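HemO (PDB 1J77) binds heme and probably acts as a heme oxygenase, opening the porphyrin ring by oxidation in a Gram-negative pathogen. Local coordinates at residues A[44-49]-A[86-91]; A[126-131]-A[137-142]. All coordinates share one frame; numbering follows the deposited sequence.

How the contacts relate
The two contacts lie on the same side of the chain's centre, their own centres about 12 Å apart, and follow one another in sequence: contact 1 closes at residue 91 before contact 2 opens at residue 126. Contact 1 joins helix 39-60 to the end of helix 78-87, while contact 2 folds the loop 137-142 back on helix 122-129. They meet through that loop. D87 OD2 of contact 1 probably accepts a hydrogen bond from G138 N at 2.9 Å, and L46 CD2 packs on H141 CE1. The loop thus ties three helices of the all-helical heme oxygenase fold together, with contact 2 nearer the heme.

Contact 1 of 2, residues A[44-49]-A[86-91]; sequences KFLKLQ and KDLGEE
K47 and E90 meet at their charged ends, but the bridge is long: K47 NZ stands 3.9 Å from E90 OE1. The same oxygen lies a little closer to carbon, 3.6 Å from K47 CE. A water fills in the geometry, accepting from K47 NZ at 2.8 Å and donating to E90 OE1 at 2.9 Å. The lysine reaches across with its chain extended beyond CG, whereas E90 folds at chi2 (-71°), which brings its carboxylate round to the lysine; the two side chains cross at about a right angle. Beside this polar pair is a greasy one, L46 CD1 resting 4.3 Å from L88 CG, both leucines buried.

One shell out, L85 on helix 78-87 touches both L46 and E90, I43 packs on E90, and Y93 lies against K47. What puts L88 and E90 in place is the Schellman motif ending helix 78-87, in which G89, with positive phi, donates to K86 O while E90 N reaches L85 O. The chemistry is that of a leucine contact edged by a mostly water-mediated ion pair, so the direct electrostatic grip is probably modest.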
loop_
_atom_site.group_PDB
_atom_site.type_symbol
_atom_site.label_atom_id
_atom_site.label_comp_id
_atom_site.label_asym_id
_atom_site.label_seq_id
_atom_site.Cartn_x
_atom_site.Cartn_y
_atom_site.Cartn_z
ATOM N N LYS A 44 -10.159 -0.217 12.317
ATOM C CA LYS A 44 -10.153 -1.364 11.406
ATOM C C LYS A 44 -9.283 -1.081 10.189
ATOM O O LYS A 44 -8.525 -1.960 9.723
ATOM C CB LYS A 44 -11.576 -1.672 10.968
ATOM C CG LYS A 44 -12.624 -1.517 12.113
ATOM C CD LYS A 44 -14.011 -1.961 11.636
ATOM C CE LYS A 44 -15.017 -2.060 12.734
ATOM N NZ LYS A 44 -16.017 -3.074 12.359
ATOM N N PHE A 45 -9.362 0.122 9.695
ATOM C CA PHE A 45 -8.576 0.551 8.571
ATOM C C PHE A 45 -7.102 0.544 8.946
ATOM O O PHE A 45 -6.263 0.108 8.184
ATOM C CB PHE A 45 -9.014 1.929 8.102
ATOM C CG PHE A 45 -8.239 2.443 6.974
ATOM C CD1 PHE A 45 -8.348 1.817 5.758
ATOM C CD2 PHE A 45 -7.377 3.531 7.107
ATOM C CE1 PHE A 45 -7.590 2.229 4.701
ATOM C CE2 PHE A 45 -6.629 3.963 6.026
ATOM C CZ PHE A 45 -6.780 3.328 4.825
ATOM N N LEU A 46 -6.781 1.111 10.105
ATOM C CA LEU A 46 -5.391 1.127 10.534
ATOM C C LEU A 46 -4.850 -0.296 10.695
ATOM O O LEU A 46 -3.649 -0.544 10.417
ATOM C CB LEU A 46 -5.280 1.897 11.858
ATOM C CG LEU A 46 -5.373 3.426 11.821
ATOM C CD1 LEU A 46 -5.130 3.987 13.219
ATOM C CD2 LEU A 46 -4.493 4.120 10.866
ATOM N N LYS A 47 -5.654 -1.223 11.198
ATOM C CA LYS A 47 -5.239 -2.633 11.357
ATOM C C LYS A 47 -4.885 -3.241 9.982
ATOM O O LYS A 47 -3.816 -3.854 9.804
ATOM C CB LYS A 47 -6.256 -3.470 12.170
ATOM C CG LYS A 47 -6.277 -3.087 13.606
ATOM C CD LYS A 47 -7.424 -3.723 14.279
ATOM C CE LYS A 47 -7.466 -3.295 15.760
ATOM N NZ LYS A 47 -8.552 -4.038 16.471
ATOM N N LEU A 48 -5.744 -3.024 9.003
ATOM C CA LEU A 48 -5.524 -3.467 7.652
ATOM C C LEU A 48 -4.215 -2.869 7.091
ATOM O O LEU A 48 -3.374 -3.612 6.559
ATOM C CB LEU A 48 -6.737 -3.115 6.789
ATOM C CG LEU A 48 -6.487 -2.875 5.297
ATOM C CD1 LEU A 48 -6.129 -4.190 4.669
ATOM C CD2 LEU A 48 -7.767 -2.227 4.682
ATOM N N GLN A 49 -4.041 -1.554 7.246
ATOM C CA GLN A 49 -2.842 -0.881 6.792
ATOM C C GLN A 49 -1.611 -1.475 7.500
ATOM O O GLN A 49 -0.553 -1.641 6.876
ATOM C CB GLN A 49 -2.934 0.643 7.048
ATOM C CG GLN A 49 -4.013 1.387 6.270
ATOM C CD GLN A 49 -3.580 1.682 4.865
ATOM O OE1 GLN A 49 -3.191 2.821 4.536
ATOM N NE2 GLN A 49 -3.650 0.670 3.999
ATOM N N LYS A 86 -1.119 3.591 18.012
ATOM C CA LYS A 86 -0.826 4.061 19.391
ATOM C C LYS A 86 -1.642 5.303 19.747
ATOM O O LYS A 86 -2.260 5.367 20.834
ATOM C CB LYS A 86 0.673 4.320 19.568
ATOM C CG LYS A 86 1.081 4.641 21.007
ATOM C CD LYS A 86 2.606 4.718 21.154
ATOM C CE LYS A 86 3.040 4.928 22.618
ATOM N NZ LYS A 86 4.523 5.163 22.732
ATOM N N ASP A 87 -1.621 6.277 18.853
ATOM C CA ASP A 87 -2.369 7.508 19.013
ATOM C C ASP A 87 -3.823 7.186 19.297
ATOM O O ASP A 87 -4.476 7.858 20.121
ATOM C CB ASP A 87 -2.299 8.377 17.761
ATOM C CG ASP A 87 -0.926 8.853 17.437
ATOM O OD1 ASP A 87 -0.024 8.876 18.346
ATOM O OD2 ASP A 87 -0.649 9.260 16.281
ATOM N N LEU A 88 -4.357 6.186 18.593
ATOM C CA LEU A 88 -5.770 5.834 18.750
ATOM C C LEU A 88 -6.020 4.888 19.936
ATOM O O LEU A 88 -7.117 4.376 20.117
ATOM C CB LEU A 88 -6.338 5.273 17.443
ATOM C CG LEU A 88 -6.874 6.283 16.402
ATOM C CD1 LEU A 88 -8.149 6.891 16.875
ATOM C CD2 LEU A 88 -5.900 7.390 16.079
ATOM N N GLY A 89 -4.998 4.653 20.749
ATOM C CA GLY A 89 -5.176 3.876 21.960
ATOM C C GLY A 89 -5.063 2.392 21.762
ATOM O O GLY A 89 -5.477 1.603 22.623
ATOM N N GLU A 90 -4.491 1.999 20.616
ATOM C CA GLU A 90 -4.343 0.596 20.267
ATOM C C GLU A 90 -2.894 0.140 20.320
ATOM O O GLU A 90 -2.005 0.905 19.964
ATOM C CB GLU A 90 -4.775 0.378 18.805
ATOM C CG GLU A 90 -6.245 0.551 18.522
ATOM C CD GLU A 90 -7.058 -0.558 19.088
ATOM O OE1 GLU A 90 -6.652 -1.732 18.940
ATOM O OE2 GLU A 90 -8.124 -0.231 19.698
ATOM N N GLU A 91 -2.697 -1.128 20.654
ATOM C CA GLU A 91 -1.374 -1.728 20.610
ATOM C C GLU A 91 -1.072 -2.192 19.199
ATOM O O GLU A 91 -1.976 -2.266 18.358
ATOM C CB GLU A 91 -1.311 -2.914 21.549
ATOM C CG GLU A 91 -1.332 -2.481 22.997
ATOM C CD GLU A 91 -1.833 -3.569 23.909
ATOM O OE1 GLU A 91 -2.635 -4.415 23.439
ATOM O OE2 GLU A 91 -1.423 -3.578 25.092
HETATM O O HOH W 1 -8.124 -4.232 19.259
#

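Contact 2 of 2, residues A[126-131]-A[137-142]; sequences KHAQKL and HGARHL
A128 O takes the N-H of L131 at 2.9 Å, a backbone bond that keeps the chain turning past the residue whose methyl makes this contact. A128 CB meets A139 CB at 3.9 Å, and the two methyls come nearly tip to tip. L142 adds a third: its CD1 lies 4.2 Å from A128 CB, leaving three methyl groups in a rough triangle. For L142 the torsions explain the reach, since CG sits beside the backbone N (chi1 -64°) and CD1 then continues outward, anti to CA (chi2 171°). No hydrogen bond crosses between the two segments; the join is small, apolar and buried.

The loop's own shape brings A139 and L142 to the same side. L142 N donates to A139 O at 3.1 Å, closing a turn, and G138 ahead of it has positive phi. L142 CG also lies 3.5 Å above one face of the H141 ring, offset toward its rim. That ring is fixed in rotation by bonds at both nitrogens, ND1 to D84 OD2 and NE2 to Q49 OE1, while the other oxygen of D84 takes R140 N.

Y42 on helix 39-60 touches A128, A139 and L142 together, and its OH bonds to G138 O, so one tyrosine serves both the apolar cluster and the loop backbone. The side chain of L142 is about 8 Å from the bound heme and about 12 Å from that of H23, the axial ligand. Helix 122-129 follows closely on helix 104-119, which carries the heme-binding Y112, a succession consistent with the distal helix region of heme oxygenases; the loop packs against its far end.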
loop_
_atom_site.group_PDB
_atom_site.type_symbol
_atom_site.label_atom_id
_atom_site.label_comp_id
_atom_site.label_asym_id
_atom_site.label_seq_id
_atom_site.Cartn_x
_atom_site.Cartn_y
_atom_site.Cartn_z
ATOM N N LYS A 126 -6.983 13.491 3.196
ATOM C CA LYS A 126 -8.018 14.549 3.302
ATOM C C LYS A 126 -9.183 14.091 4.173
ATOM O O LYS A 126 -9.673 14.832 5.028
ATOM C CB LYS A 126 -8.523 15.002 1.941
ATOM C CG LYS A 126 -9.806 15.824 2.001
ATOM C CD LYS A 126 -10.361 16.123 0.654
ATOM C CE LYS A 126 -11.666 16.905 0.832
ATOM N NZ LYS A 126 -11.959 17.868 -0.234
ATOM N N HIS A 127 -9.626 12.847 3.986
ATOM C CA HIS A 127 -10.783 12.402 4.755
ATOM C C HIS A 127 -10.498 12.055 6.215
ATOM O O HIS A 127 -11.368 12.176 7.080
ATOM C CB HIS A 127 -11.496 11.271 3.988
ATOM C CG HIS A 127 -12.380 11.805 2.924
ATOM N ND1 HIS A 127 -11.939 12.138 1.662
ATOM C CD2 HIS A 127 -13.665 12.213 2.991
ATOM C CE1 HIS A 127 -12.937 12.677 0.983
ATOM N NE2 HIS A 127 -14.004 12.687 1.754
ATOM N N ALA A 128 -9.267 11.639 6.496
ATOM C CA ALA A 128 -8.834 11.409 7.854
ATOM C C ALA A 128 -8.838 12.728 8.664
ATOM O O ALA A 128 -9.199 12.730 9.848
ATOM C CB ALA A 128 -7.405 10.803 7.851
ATOM N N GLN A 129 -8.473 13.813 7.991
ATOM C CA GLN A 129 -8.448 15.177 8.580
ATOM C C GLN A 129 -9.806 15.654 9.059
ATOM O O GLN A 129 -9.894 16.445 10.015
ATOM C CB GLN A 129 -7.853 16.186 7.587
ATOM C CG GLN A 129 -6.343 16.095 7.505
ATOM C CD GLN A 129 -5.737 17.007 6.446
ATOM O OE1 GLN A 129 -5.704 16.667 5.262
ATOM N NE2 GLN A 129 -5.219 18.165 6.883
ATOM N N LYS A 130 -10.866 15.163 8.431
ATOM C CA LYS A 130 -12.214 15.537 8.871
ATOM C C LYS A 130 -12.463 14.988 10.275
ATOM O O LYS A 130 -13.284 15.526 11.039
ATOM C CB LYS A 130 -13.272 15.025 7.908
ATOM C CG LYS A 130 -13.146 15.550 6.479
ATOM C CD LYS A 130 -14.493 15.383 5.743
ATOM C CE LYS A 130 -14.343 15.701 4.250
ATOM N NZ LYS A 130 -15.636 15.612 3.485
ATOM N N LEU A 131 -11.764 13.896 10.605
ATOM C CA LEU A 131 -11.866 13.278 11.921
ATOM C C LEU A 131 -10.896 13.890 12.927
ATOM O O LEU A 131 -10.806 13.417 14.054
ATOM C CB LEU A 131 -11.580 11.783 11.826
ATOM C CG LEU A 131 -12.534 10.891 11.015
ATOM C CD1 LEU A 131 -12.120 9.390 11.034
ATOM C CD2 LEU A 131 -13.951 11.045 11.543
ATOM N N HIS A 137 -0.859 12.991 14.371
ATOM C CA HIS A 137 -1.723 12.226 15.268
ATOM C C HIS A 137 -2.768 11.466 14.460
ATOM O O HIS A 137 -3.587 12.092 13.801
ATOM C CB HIS A 137 -2.426 13.202 16.214
ATOM C CG HIS A 137 -3.325 12.544 17.204
ATOM N ND1 HIS A 137 -2.851 11.843 18.292
ATOM C CD2 HIS A 137 -4.676 12.469 17.265
ATOM C CE1 HIS A 137 -3.876 11.370 18.982
ATOM N NE2 HIS A 137 -4.991 11.730 18.377
ATOM N N GLY A 138 -2.706 10.136 14.475
ATOM C CA GLY A 138 -3.690 9.301 13.771
ATOM C C GLY A 138 -3.563 9.097 12.275
ATOM O O GLY A 138 -3.986 8.055 11.783
ATOM N N ALA A 139 -2.965 10.034 11.554
ATOM C CA ALA A 139 -2.818 9.919 10.084
ATOM C C ALA A 139 -1.373 10.170 9.588
ATOM O O ALA A 139 -1.125 10.653 8.483
ATOM C CB ALA A 139 -3.834 10.830 9.366
ATOM N N ARG A 140 -0.422 9.885 10.465
ATOM C CA ARG A 140 1.006 10.009 10.140
ATOM C C ARG A 140 1.380 9.222 8.878
ATOM O O ARG A 140 2.137 9.713 8.014
ATOM C CB ARG A 140 1.784 9.495 11.366
ATOM C CG ARG A 140 1.398 10.120 12.789
ATOM C CD ARG A 140 1.896 9.278 13.967
ATOM N NE ARG A 140 1.629 9.826 15.291
ATOM C CZ ARG A 140 2.411 10.685 15.953
ATOM N NH1 ARG A 140 3.515 11.151 15.428
ATOM N NH2 ARG A 140 2.093 11.087 17.162
ATOM N N HIS A 141 0.843 8.004 8.764
ATOM C CA HIS A 141 1.165 7.124 7.620
ATOM C C HIS A 141 0.625 7.583 6.280
ATOM O O HIS A 141 1.136 7.170 5.222
ATOM C CB HIS A 141 0.762 5.677 7.903
ATOM C CG HIS A 141 -0.666 5.362 7.608
ATOM N ND1 HIS A 141 -1.678 5.544 8.519
ATOM C CD2 HIS A 141 -1.231 4.813 6.508
ATOM C CE1 HIS A 141 -2.820 5.129 7.980
ATOM N NE2 HIS A 141 -2.574 4.697 6.759
ATOM N N LEU A 142 -0.324 8.524 6.326
ATOM C CA LEU A 142 -0.959 9.065 5.126
ATOM C C LEU A 142 -0.436 10.417 4.714
ATOM O O LEU A 142 -0.726 10.896 3.625
ATOM C CB LEU A 142 -2.479 9.181 5.345
ATOM C CG LEU A 142 -3.287 7.893 5.558
ATOM C CD1 LEU A 142 -4.766 8.152 5.983
ATOM C CD2 LEU A 142 -3.266 7.022 4.345
#